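Local coordinates for protein CsuE (Acinetobacter baumannii, PDB 6FJY) that probably acts as the tip adhesin of the archaic chaperone-usher Csu pili, which mediate bacterial attachment to surfaces and biofilm formation, at residues T9-V14 with S172-V177; N57-A62 with Y121-P126; E24-F29 with Y107-A112. One frame throughout, in Å; residues are numbered along the deposited sequence.

How the interactions relate
Following the chain from the N terminus, residues 9-14 come first and pair with 172-177, so interaction 1 closes the widest loop. Interactions 2 and 3 both nest inside it. Residues 24-29 are met by 107-112, and 57-62, which lie within that loop, are met by 121-126 beyond it. Interactions 2 and 3 therefore cross. Interactions 1 and 2 belong to one mixed sheet, in which strand 167-189 lies next to strand 119-136. Interaction 3 belongs to a second, three-stranded sheet packed against the first. Ile12, Leu173 and Ile175 touch this second sheet from interaction 1, and Phe59 reaches Ile108 from interaction 2.

Interaction 1 (T9-V14 with S172-V177); sequences TSSISV and SLSITV
Ile12 and Ile175 lie side by side on the packed face of two parallel strands, both pointing the same way. Ile12 CG1 stands 4.0 Å from Ile175 CG2. Ile12 CG1 sits between its own backbone N and carbonyl carbon (chi1 62°), which brings the end of the side chain toward the other strand. Val14 CG1 comes alongside the same methyl, Ile175 CG2, at 4.2 Å. At the other end of this face, Leu173 CD2 reaches Ser10 CB at 3.5 Å. Beside Ser10, at the N-terminal end of the pair, a water bridges Ser10 OG and Ser172 O, donating to Ser172 O at 2.8 Å. The face packs on Phe29, Ile108 and Leu110 of the second sheet, and Val14 also touches Leu19 of helix 16-22.

The backbones pair in the regular parallel pattern. Ser10 N binds Ser172 O, and Ser174 N binds Ser10 O. Further along, Thr176 N meets Ile12 O at 2.8 Å, close to the line of the carbonyl. Strand 9-15 is thus added in parallel alongside strand 167-189, consistent with the parallel first-to-last strand pairing of immunoglobulin-like sandwiches. Strand 167-189 also continues into the C-terminal part of the chain.

The other face is looser and more polar. It carries Thr9, Ser11, Ser13, Ser172, Ser174 and Thr176. Here Ser11 OG and Thr176 OG1 are 3.9 Å apart, and Ser13 OG comes no closer than 3.8 Å to Thr176 CB. Thr9 and Ser11 are exposed, whereas Ser174 is covered by Val120 and Gln122 of strand 119-136.

Interaction 2 (N57-A62 with Y121-P126); sequences NSFTNA and YQADSP
Thr60 OG1 donates a 2.6 Å hydrogen bond to Asp124 OD1. It arrives on the syn side, 16° out of the carboxylate plane. The second oxygen is also held: Ser58 OG donates to Asp124 OD2 at 2.8 Å, from well above that plane. Ser58 OG, anti to the backbone N (chi1 -180°), is placed to reach it. Two hydroxyls from alternate residues thus grip both ends of one carboxylate and limit its rotation. Asp124 N adds a bond to Ser58 O, so the residue is tied by backbone and side chain just past Ala123, where strand 119-136 is interrupted.

Thr60 and Gln122 form an antiparallel hydrogen-bonded pair, and Phe59 with Ala123 is the non-hydrogen-bonded pair beside it. Ala123 CB makes a CH-pi contact over one face of the Phe59 ring, 4.0 Å from its centroid. Tyr121 O lies at the edge of that ring. Asn61 CB similarly covers one face of the Tyr121 ring, 3.6 Å from the centroid. The Asn61 amide is held mainly by Thr64 N, and Tyr121 OH by Ser117 O.

The short strand 59-60 pairs with one edge of strand 119-136. On its other edge that strand bonds to 167-189, where Phe59 touches Leu173 and Tyr121 touches Val177.

Interaction 3 (E24-F29 with Y107-A112); sequences ENSSQF and YIRLPA
Gln28 and Tyr107 run slantwise past each other, the amide plane turned 83° from the ring plane. Gln28 CB comes 3.7 Å from Tyr107 CE1. With CG anti to the backbone N (chi1 162°), Gln28 extends along the ring toward its hydroxyl end, and its NE2 makes a weak bond to Ser98. Phe29 meets the other strand edge-on: CE1 is 3.6 Å from Tyr107 C, and Ile108 N lies in the ring plane. Ile108 CG2 meets Ser27 CB at 3.7 Å.

These strands form an antiparallel pair interrupted by a beta bulge. Ser27 and Ile108 exchange two bonds, both in the carbonyl plane, with Ser27 N 2.9 Å from Ile108 O. The register then slips by one before Glu24 N bonds to Leu110 O at 2.8 Å. The return bond from Leu110 N is weak.

Beyond the slip, Glu24 CB packs on Leu110 CD1 at 3.8 Å, but its bent chain leads the carboxylate away. Arg109 CG comes within 3.7 Å of Glu24 O. Ser26 OG lies at the guanidinium edge, 3.9 Å from Arg109 NH2. Strand 103-110 is the middle of three. Ile108 and Leu110 meet Ile175 of the facing sheet, and Phe29 meets Leu173.

Interaction 1 (T9-V14 with S172-V177)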
loop_
_atom_site.group_PDB
_atom_site.type_symbol
_atom_site.label_atom_id
_atom_site.label_comp_id
_atom_site.label_asym_id
_atom_site.label_seq_id
_atom_site.Cartn_x
_atom_site.Cartn_y
_atom_site.Cartn_z
ATOM N N THR B 9 -19.081 -9.141 1.725
ATOM C CA THR B 9 -17.724 -9.106 2.234
ATOM C C THR B 9 -17.390 -7.680 2.633
ATOM O O THR B 9 -17.667 -6.734 1.889
ATOM C CB THR B 9 -16.726 -9.624 1.199
ATOM O OG1 THR B 9 -17.233 -10.828 0.612
ATOM C CG2 THR B 9 -15.393 -9.925 1.866
ATOM N N SER B 10 -16.822 -7.538 3.820
ATOM C CA SER B 10 -16.297 -6.284 4.320
ATOM C C SER B 10 -14.785 -6.403 4.414
ATOM O O SER B 10 -14.246 -7.479 4.699
ATOM C CB SER B 10 -16.901 -5.942 5.685
ATOM O OG SER B 10 -18.320 -5.882 5.607
ATOM N N SER B 11 -14.104 -5.294 4.139
ATOM C CA SER B 11 -12.650 -5.292 4.106
ATOM C C SER B 11 -12.118 -3.970 4.634
ATOM O O SER B 11 -12.657 -2.904 4.328
ATOM C CB SER B 11 -12.128 -5.537 2.683
ATOM O OG SER B 11 -10.709 -5.545 2.642
ATOM N N ILE B 12 -11.056 -4.052 5.423
ATOM C CA ILE B 12 -10.262 -2.893 5.796
ATOM C C ILE B 12 -8.820 -3.173 5.416
ATOM O O ILE B 12 -8.371 -4.325 5.383
ATOM C CB ILE B 12 -10.362 -2.548 7.298
ATOM C CG1 ILE B 12 -9.831 -3.696 8.144
ATOM C CG2 ILE B 12 -11.792 -2.210 7.678
ATOM C CD1 ILE B 12 -9.781 -3.361 9.617
ATOM N N SER B 13 -8.096 -2.107 5.114
ATOM C CA SER B 13 -6.690 -2.197 4.756
ATOM C C SER B 13 -5.886 -1.300 5.690
ATOM O O SER B 13 -6.226 -0.130 5.877
ATOM C CB SER B 13 -6.472 -1.803 3.291
ATOM O OG SER B 13 -7.371 -2.506 2.440
ATOM N N VAL B 14 -4.826 -1.859 6.266
ATOM C CA VAL B 14 -3.913 -1.158 7.165
ATOM C C VAL B 14 -2.473 -1.488 6.780
ATOM O O VAL B 14 -2.168 -2.648 6.466
ATOM C CB VAL B 14 -4.198 -1.534 8.627
ATOM C CG1 VAL B 14 -4.060 -3.019 8.825
ATOM C CG2 VAL B 14 -3.263 -0.791 9.572
ATOM N N SER B 172 -18.732 -11.945 5.353
ATOM C CA SER B 172 -17.347 -12.267 5.632
ATOM C C SER B 172 -16.557 -10.995 5.933
ATOM O O SER B 172 -16.913 -9.894 5.504
ATOM C CB SER B 172 -16.733 -13.022 4.457
ATOM O OG SER B 172 -17.342 -14.290 4.325
ATOM N N LEU B 173 -15.492 -11.162 6.706
ATOM C CA LEU B 173 -14.646 -10.069 7.151
ATOM C C LEU B 173 -13.220 -10.385 6.745
ATOM O O LEU B 173 -12.751 -11.513 6.940
ATOM C CB LEU B 173 -14.736 -9.864 8.671
ATOM C CG LEU B 173 -16.068 -9.339 9.210
ATOM C CD1 LEU B 173 -16.023 -9.091 10.722
ATOM C CD2 LEU B 173 -16.425 -8.072 8.472
ATOM N N SER B 174 -12.546 -9.392 6.176
ATOM C CA SER B 174 -11.169 -9.515 5.734
ATOM C C SER B 174 -10.401 -8.258 6.107
ATOM O O SER B 174 -10.926 -7.142 6.056
ATOM C CB SER B 174 -11.080 -9.742 4.218
ATOM O OG SER B 174 -9.738 -9.727 3.799
ATOM N N ILE B 175 -9.139 -8.461 6.468
ATOM C CA ILE B 175 -8.207 -7.388 6.766
ATOM C C ILE B 175 -7.021 -7.547 5.840
ATOM O O ILE B 175 -6.284 -8.536 5.932
ATOM C CB ILE B 175 -7.717 -7.418 8.222
ATOM C CG1 ILE B 175 -8.876 -7.478 9.207
ATOM C CG2 ILE B 175 -6.795 -6.224 8.506
ATOM C CD1 ILE B 175 -8.404 -7.590 10.626
ATOM N N THR B 176 -6.787 -6.552 5.001
ATOM C CA THR B 176 -5.611 -6.564 4.150
ATOM C C THR B 176 -4.508 -5.767 4.836
ATOM O O THR B 176 -4.674 -4.583 5.138
ATOM C CB THR B 176 -5.911 -6.020 2.756
ATOM O OG1 THR B 176 -6.988 -6.779 2.182
ATOM C CG2 THR B 176 -4.663 -6.189 1.869
ATOM N N VAL B 177 -3.404 -6.431 5.109
ATOM C CA VAL B 177 -2.225 -5.779 5.639
ATOM C C VAL B 177 -1.341 -5.358 4.471
ATOM O O VAL B 177 -0.960 -6.190 3.642
ATOM C CB VAL B 177 -1.473 -6.710 6.597
ATOM C CG1 VAL B 177 -0.299 -5.953 7.207
ATOM C CG2 VAL B 177 -2.421 -7.214 7.671
HETATM O O HOH W 1 -19.159 -8.320 5.796
#

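Interaction 2 (N57-A62 with Y121-P126)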
loop_
_atom_site.group_PDB
_atom_site.type_symbol
_atom_site.label_atom_id
_atom_site.label_comp_id
_atom_site.label_asym_id
_atom_site.label_seq_id
_atom_site.Cartn_x
_atom_site.Cartn_y
_atom_site.Cartn_z
ATOM N N ASN B 57 -12.877 -13.548 16.331
ATOM C CA ASN B 57 -11.963 -12.432 16.508
ATOM C C ASN B 57 -10.588 -12.720 15.918
ATOM O O ASN B 57 -9.720 -11.846 15.944
ATOM C CB ASN B 57 -11.850 -12.084 17.997
ATOM C CG ASN B 57 -13.187 -11.703 18.600
ATOM O OD1 ASN B 57 -13.620 -10.559 18.507
ATOM N ND2 ASN B 57 -13.846 -12.667 19.222
ATOM N N SER B 58 -10.385 -13.914 15.372
ATOM C CA SER B 58 -9.123 -14.327 14.762
ATOM C C SER B 58 -9.214 -14.169 13.244
ATOM O O SER B 58 -10.228 -14.531 12.637
ATOM C CB SER B 58 -8.803 -15.782 15.137
ATOM O OG SER B 58 -7.586 -16.217 14.571
ATOM N N PHE B 59 -8.165 -13.616 12.636
ATOM C CA PHE B 59 -8.096 -13.403 11.193
ATOM C C PHE B 59 -6.823 -14.043 10.667
ATOM O O PHE B 59 -5.727 -13.686 11.102
ATOM C CB PHE B 59 -8.127 -11.919 10.845
ATOM C CG PHE B 59 -9.467 -11.285 11.043
ATOM C CD1 PHE B 59 -9.965 -11.072 12.323
ATOM C CD2 PHE B 59 -10.226 -10.887 9.954
ATOM C CE1 PHE B 59 -11.207 -10.491 12.508
ATOM C CE2 PHE B 59 -11.465 -10.295 10.129
ATOM C CZ PHE B 59 -11.955 -10.094 11.407
ATOM N N THR B 60 -6.970 -14.985 9.736
ATOM C CA THR B 60 -5.886 -15.859 9.314
ATOM C C THR B 60 -5.506 -15.583 7.872
ATOM O O THR B 60 -6.374 -15.519 6.995
ATOM C CB THR B 60 -6.257 -17.336 9.448
ATOM O OG1 THR B 60 -6.497 -17.637 10.825
ATOM C CG2 THR B 60 -5.113 -18.228 8.909
ATOM N N ASN B 61 -4.204 -15.439 7.650
ATOM C CA ASN B 61 -3.606 -15.357 6.327
ATOM C C ASN B 61 -3.363 -16.768 5.799
ATOM O O ASN B 61 -2.493 -17.483 6.309
ATOM C CB ASN B 61 -2.301 -14.587 6.405
ATOM C CG ASN B 61 -1.524 -14.688 5.152
ATOM O OD1 ASN B 61 -0.709 -15.586 4.985
ATOM N ND2 ASN B 61 -1.779 -13.777 4.241
ATOM N N ALA B 62 -4.107 -17.160 4.757
ATOM C CA ALA B 62 -4.079 -18.554 4.323
ATOM C C ALA B 62 -2.696 -19.009 3.876
ATOM O O ALA B 62 -2.406 -20.206 3.941
ATOM C CB ALA B 62 -5.088 -18.785 3.194
ATOM N N TYR B 121 -5.854 -11.272 5.558
ATOM C CA TYR B 121 -6.121 -11.916 6.834
ATOM C C TYR B 121 -7.635 -12.066 6.919
ATOM O O TYR B 121 -8.357 -11.104 7.198
ATOM C CB TYR B 121 -5.520 -11.094 7.981
ATOM C CG TYR B 121 -4.020 -11.189 7.967
ATOM C CD1 TYR B 121 -3.278 -10.510 7.015
ATOM C CD2 TYR B 121 -3.347 -12.017 8.846
ATOM C CE1 TYR B 121 -1.910 -10.621 6.958
ATOM C CE2 TYR B 121 -1.971 -12.130 8.800
ATOM C CZ TYR B 121 -1.254 -11.432 7.856
ATOM O OH TYR B 121 0.124 -11.534 7.783
ATOM N N GLN B 122 -8.108 -13.275 6.641
ATOM C CA GLN B 122 -9.534 -13.537 6.546
ATOM C C GLN B 122 -10.059 -14.056 7.872
ATOM O O GLN B 122 -9.419 -14.883 8.529
ATOM C CB GLN B 122 -9.819 -14.548 5.434
ATOM C CG GLN B 122 -11.276 -14.970 5.338
ATOM C CD GLN B 122 -12.124 -13.971 4.584
ATOM O OE1 GLN B 122 -13.290 -13.759 4.910
ATOM N NE2 GLN B 122 -11.543 -13.359 3.563
ATOM N N ALA B 123 -11.246 -13.582 8.240
ATOM C CA ALA B 123 -11.892 -14.025 9.470
ATOM C C ALA B 123 -12.067 -15.534 9.453
ATOM O O ALA B 123 -12.459 -16.115 8.439
ATOM C CB ALA B 123 -13.246 -13.337 9.645
ATOM N N ASP B 124 -11.752 -16.168 10.586
ATOM C CA ASP B 124 -11.724 -17.625 10.632
ATOM C C ASP B 124 -13.113 -18.223 10.443
ATOM O O ASP B 124 -13.240 -19.364 9.985
ATOM C CB ASP B 124 -11.086 -18.084 11.938
ATOM C CG ASP B 124 -9.593 -17.823 11.959
ATOM O OD1 ASP B 124 -9.058 -17.374 10.920
ATOM O OD2 ASP B 124 -8.951 -18.059 13.006
ATOM N N SER B 125 -14.155 -17.468 10.761
ATOM C CA SER B 125 -15.520 -17.835 10.443
ATOM C C SER B 125 -16.248 -16.600 9.945
ATOM O O SER B 125 -15.863 -15.468 10.272
ATOM C CB SER B 125 -16.264 -18.411 11.659
ATOM O OG SER B 125 -16.646 -17.388 12.560
ATOM N N PRO B 126 -17.287 -16.780 9.144
ATOM C CA PRO B 126 -18.128 -15.643 8.785
ATOM C C PRO B 126 -18.894 -15.123 9.990
ATOM O O PRO B 126 -19.072 -15.799 11.005
ATOM C CB PRO B 126 -19.072 -16.211 7.720
ATOM C CG PRO B 126 -18.954 -17.684 7.822
ATOM C CD PRO B 126 -17.587 -17.968 8.333
#

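Interaction 3 (E24-F29 with Y107-A112)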
loop_
_atom_site.group_PDB
_atom_site.type_symbol
_atom_site.label_atom_id
_atom_site.label_comp_id
_atom_site.label_asym_id
_atom_site.label_seq_id
_atom_site.Cartn_x
_atom_site.Cartn_y
_atom_site.Cartn_z
ATOM N N GLU B 24 -5.304 -0.200 14.964
ATOM C CA GLU B 24 -6.230 0.342 13.976
ATOM C C GLU B 24 -7.475 0.860 14.678
ATOM O O GLU B 24 -8.058 0.162 15.512
ATOM C CB GLU B 24 -6.594 -0.714 12.925
ATOM C CG GLU B 24 -7.864 -0.427 12.123
ATOM C CD GLU B 24 -7.649 0.470 10.912
ATOM O OE1 GLU B 24 -6.645 1.216 10.869
ATOM O OE2 GLU B 24 -8.500 0.423 9.998
ATOM N N ASN B 25 -7.877 2.079 14.340
ATOM C CA ASN B 25 -9.020 2.703 14.982
ATOM C C ASN B 25 -10.315 2.030 14.542
ATOM O O ASN B 25 -10.375 1.360 13.513
ATOM C CB ASN B 25 -9.058 4.200 14.667
ATOM C CG ASN B 25 -7.913 4.958 15.322
ATOM O OD1 ASN B 25 -7.276 4.462 16.255
ATOM N ND2 ASN B 25 -7.650 6.167 14.841
ATOM N N SER B 26 -11.355 2.207 15.359
ATOM C CA SER B 26 -12.673 1.656 15.081
ATOM C C SER B 26 -13.085 1.942 13.645
ATOM O O SER B 26 -13.419 3.079 13.299
ATOM C CB SER B 26 -13.720 2.215 16.050
ATOM O OG SER B 26 -13.672 1.546 17.298
ATOM N N SER B 27 -13.030 0.914 12.805
ATOM C CA SER B 27 -13.469 0.989 11.420
ATOM C C SER B 27 -14.900 0.480 11.333
ATOM O O SER B 27 -15.214 -0.597 11.846
ATOM C CB SER B 27 -12.569 0.160 10.497
ATOM O OG SER B 27 -11.196 0.349 10.785
ATOM N N GLN B 28 -15.748 1.253 10.672
ATOM C CA GLN B 28 -17.145 0.911 10.469
ATOM C C GLN B 28 -17.301 -0.089 9.324
ATOM O O GLN B 28 -16.721 0.090 8.248
ATOM C CB GLN B 28 -17.923 2.195 10.182
ATOM C CG GLN B 28 -19.274 2.035 9.530
ATOM C CD GLN B 28 -20.081 3.327 9.584
ATOM O OE1 GLN B 28 -19.874 4.165 10.466
ATOM N NE2 GLN B 28 -21.004 3.492 8.641
ATOM N N PHE B 29 -18.074 -1.148 9.562
ATOM C CA PHE B 29 -18.491 -2.043 8.493
ATOM C C PHE B 29 -19.950 -2.415 8.682
ATOM O O PHE B 29 -20.549 -2.172 9.730
ATOM C CB PHE B 29 -17.621 -3.304 8.400
ATOM C CG PHE B 29 -17.781 -4.250 9.543
ATOM C CD1 PHE B 29 -17.084 -4.049 10.723
ATOM C CD2 PHE B 29 -18.595 -5.363 9.427
ATOM C CE1 PHE B 29 -17.220 -4.924 11.777
ATOM C CE2 PHE B 29 -18.732 -6.251 10.475
ATOM C CZ PHE B 29 -18.046 -6.035 11.656
ATOM N N TYR B 107 -18.259 -2.227 14.211
ATOM C CA TYR B 107 -16.916 -1.687 14.193
ATOM C C TYR B 107 -15.934 -2.818 14.405
ATOM O O TYR B 107 -16.228 -3.795 15.096
ATOM C CB TYR B 107 -16.743 -0.594 15.251
ATOM C CG TYR B 107 -17.672 0.572 15.003
ATOM C CD1 TYR B 107 -17.348 1.556 14.076
ATOM C CD2 TYR B 107 -18.887 0.676 15.664
ATOM C CE1 TYR B 107 -18.208 2.626 13.824
ATOM C CE2 TYR B 107 -19.748 1.745 15.420
ATOM C CZ TYR B 107 -19.406 2.709 14.507
ATOM O OH TYR B 107 -20.275 3.750 14.289
ATOM N N ILE B 108 -14.778 -2.684 13.784
ATOM C CA ILE B 108 -13.666 -3.588 14.002
ATOM C C ILE B 108 -12.518 -2.740 14.523
ATOM O O ILE B 108 -12.324 -1.602 14.086
ATOM C CB ILE B 108 -13.290 -4.355 12.714
ATOM C CG1 ILE B 108 -12.062 -5.239 12.915
ATOM C CG2 ILE B 108 -13.090 -3.398 11.542
ATOM C CD1 ILE B 108 -11.879 -6.264 11.808
ATOM N N ARG B 109 -11.800 -3.273 15.500
ATOM C CA ARG B 109 -10.672 -2.575 16.086
ATOM C C ARG B 109 -9.541 -3.576 16.252
ATOM O O ARG B 109 -9.757 -4.690 16.738
ATOM C CB ARG B 109 -11.064 -1.940 17.424
ATOM C CG ARG B 109 -9.919 -1.456 18.275
ATOM C CD ARG B 109 -10.380 -1.354 19.724
ATOM N NE ARG B 109 -11.570 -0.517 19.850
ATOM C CZ ARG B 109 -12.401 -0.561 20.885
ATOM N NH1 ARG B 109 -12.168 -1.408 21.877
ATOM N NH2 ARG B 109 -13.460 0.241 20.930
ATOM N N LEU B 110 -8.348 -3.186 15.813
ATOM C CA LEU B 110 -7.149 -3.982 15.984
ATOM C C LEU B 110 -6.265 -3.310 17.019
ATOM O O LEU B 110 -5.831 -2.166 16.819
ATOM C CB LEU B 110 -6.402 -4.144 14.664
ATOM C CG LEU B 110 -7.247 -4.550 13.457
ATOM C CD1 LEU B 110 -6.462 -4.399 12.148
ATOM C CD2 LEU B 110 -7.699 -5.971 13.636
ATOM N N PRO B 111 -5.987 -3.970 18.121
ATOM C CA PRO B 111 -5.120 -3.370 19.139
ATOM C C PRO B 111 -3.651 -3.669 18.939
ATOM O O PRO B 111 -3.237 -4.288 17.954
ATOM C CB PRO B 111 -5.609 -4.033 20.432
ATOM C CG PRO B 111 -5.997 -5.409 19.974
ATOM C CD PRO B 111 -6.613 -5.218 18.600
ATOM N N ALA B 112 -2.873 -3.193 19.907
ATOM C CA ALA B 112 -1.619 -3.794 20.329
ATOM C C ALA B 112 -0.495 -3.612 19.334
ATOM O O ALA B 112 -0.564 -2.773 18.434
ATOM C CB ALA B 112 -1.819 -5.293 20.613
#